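PDB 6K2F: actin binding protein family protein from Entamoeba histolytica HM-1:IMSS, which probably binds actin monomers and inhibits their polymerization as a twinfilin, this chain being its N-terminal ADF-homology domain. Local coordinates for residues N20-Q25 with D46-L51. Residues are numbered along the deposited sequence; the frame is centred on the assembly and turned at random.
Sequences NGRFIQ and DADLDL
The guanidinium of Arg-22 and the ring of Phe-23 both meet residues 46-51 at an edge. Asp-48 OD2 lies at the guanidinium edge, in its plane, and takes a hydrogen bond from Arg-22 NE, part of a salt bridge, at 2.8 Å. The N-H...O angle is 159°. The nitrogen comes to the anti side of that oxygen, and the two flat groups are turned 67° against each other. Bends at chi2 and chi3 of Arg-22 fold its chain around the carboxylate oxygen, leaving CG 3.5 Å from Asp-48 OD2. Leu-51 CB lies in the plane of the Phe-23 ring at its edge, an apolar contact with CE2 at 3.8 Å.

The buried charges have further partners: Thr-42 OG1 is hydrogen-bonded to Asp-48 OD1, whereas the terminal nitrogens of Arg-22 bond to Glu-69, Arg-67 O and Thr-42 O, which would hold its guanidinium against rotation. Arg-22 and Phe-23 form a classic beta bulge opposite Glu-39, consistent with both side chains leaving the backbone on the side of 46-51. The contact thus joins Arg-22, just before strand 23-29, and Phe-23, its first residue, to Asp-48 and Leu-51 of 46-51. Strand 23-29 runs between strands 32-39 and 62-68 of the ADF-homology sheet; helix 6-18 packs against Ile-24.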
# COMPACT_ATOMS: atom_id res chain seq x y z
N ASN A 20 6.45 -0.85 -0.74
CA ASN A 20 5.80 0.42 -1.19
C ASN A 20 4.73 0.14 -2.25
O ASN A 20 4.46 1.01 -3.08
CB ASN A 20 6.81 1.45 -1.72
CG ASN A 20 7.65 0.96 -2.88
OD1 ASN A 20 7.58 -0.21 -3.26
ND2 ASN A 20 8.46 1.85 -3.43
N GLY A 21 4.09 -1.00 -2.16
CA GLY A 21 2.94 -1.39 -2.99
C GLY A 21 2.34 -2.63 -2.39
O GLY A 21 2.97 -3.19 -1.46
N ARG A 22 1.21 -3.09 -2.91
CA ARG A 22 0.51 -4.23 -2.31
C ARG A 22 0.60 -5.46 -3.21
O ARG A 22 0.80 -6.57 -2.67
CB ARG A 22 -0.94 -3.87 -2.01
CG ARG A 22 -1.72 -5.02 -1.38
CD ARG A 22 -1.17 -5.49 -0.04
NE ARG A 22 -1.36 -4.48 0.99
CZ ARG A 22 -0.88 -4.55 2.22
NH1 ARG A 22 -0.14 -5.57 2.61
NH2 ARG A 22 -1.12 -3.56 3.07
N PHE A 23 0.30 -5.35 -4.50
CA PHE A 23 0.31 -6.57 -5.32
C PHE A 23 0.68 -6.30 -6.77
O PHE A 23 0.58 -5.18 -7.26
CB PHE A 23 -1.01 -7.32 -5.18
CG PHE A 23 -2.27 -6.70 -5.73
CD1 PHE A 23 -2.58 -6.76 -7.07
CD2 PHE A 23 -3.23 -6.22 -4.86
CE1 PHE A 23 -3.80 -6.31 -7.52
CE2 PHE A 23 -4.46 -5.78 -5.32
CZ PHE A 23 -4.74 -5.82 -6.65
N ILE A 24 1.09 -7.39 -7.40
CA ILE A 24 1.48 -7.43 -8.83
C ILE A 24 0.63 -8.51 -9.47
O ILE A 24 0.62 -9.63 -8.99
CB ILE A 24 2.97 -7.73 -9.00
CG1 ILE A 24 3.83 -6.70 -8.27
CG2 ILE A 24 3.30 -7.83 -10.48
CD1 ILE A 24 5.29 -7.13 -8.09
N GLN A 25 -0.11 -8.15 -10.50
CA GLN A 25 -0.84 -9.14 -11.31
C GLN A 25 0.09 -9.53 -12.45
O GLN A 25 0.74 -8.61 -13.01
CB GLN A 25 -2.14 -8.58 -11.87
CG GLN A 25 -2.95 -9.63 -12.63
CD GLN A 25 -4.25 -9.02 -13.09
OE1 GLN A 25 -4.33 -7.83 -13.37
NE2 GLN A 25 -5.27 -9.85 -13.17
N ASP A 46 -6.27 -6.10 5.06
CA ASP A 46 -7.63 -6.69 4.98
C ASP A 46 -8.43 -5.99 3.88
O ASP A 46 -9.01 -6.69 3.02
CB ASP A 46 -8.35 -6.57 6.32
CG ASP A 46 -7.77 -7.48 7.41
OD1 ASP A 46 -7.24 -8.56 7.08
OD2 ASP A 46 -7.86 -7.10 8.57
N ALA A 47 -8.47 -4.66 3.88
CA ALA A 47 -9.17 -3.84 2.87
C ALA A 47 -8.57 -4.15 1.49
O ALA A 47 -9.32 -4.33 0.52
CB ALA A 47 -9.02 -2.38 3.18
N ASP A 48 -7.25 -4.25 1.41
CA ASP A 48 -6.58 -4.38 0.10
C ASP A 48 -6.92 -5.73 -0.54
O ASP A 48 -6.85 -5.83 -1.78
CB ASP A 48 -5.07 -4.18 0.20
CG ASP A 48 -4.61 -2.75 0.45
OD1 ASP A 48 -5.47 -1.82 0.61
OD2 ASP A 48 -3.37 -2.57 0.50
N LEU A 49 -7.27 -6.76 0.25
CA LEU A 49 -7.60 -8.07 -0.35
C LEU A 49 -8.73 -7.89 -1.37
O LEU A 49 -8.72 -8.58 -2.40
CB LEU A 49 -7.98 -9.08 0.73
CG LEU A 49 -6.79 -9.68 1.48
CD1 LEU A 49 -7.25 -10.41 2.73
CD2 LEU A 49 -6.01 -10.61 0.56
N ASP A 50 -9.67 -6.99 -1.10
CA ASP A 50 -10.84 -6.82 -1.99
C ASP A 50 -10.42 -6.14 -3.30
O ASP A 50 -11.17 -6.27 -4.31
CB ASP A 50 -11.96 -6.08 -1.27
CG ASP A 50 -12.70 -6.96 -0.27
OD1 ASP A 50 -12.65 -8.19 -0.43
OD2 ASP A 50 -13.34 -6.40 0.65
N LEU A 51 -9.30 -5.42 -3.33
CA LEU A 51 -8.85 -4.74 -4.59
C LEU A 51 -8.55 -5.76 -5.68
O LEU A 51 -8.68 -5.42 -6.86
CB LEU A 51 -7.61 -3.89 -4.30
CG LEU A 51 -7.83 -2.72 -3.35
CD1 LEU A 51 -6.51 -2.03 -3.05
CD2 LEU A 51 -8.84 -1.74 -3.93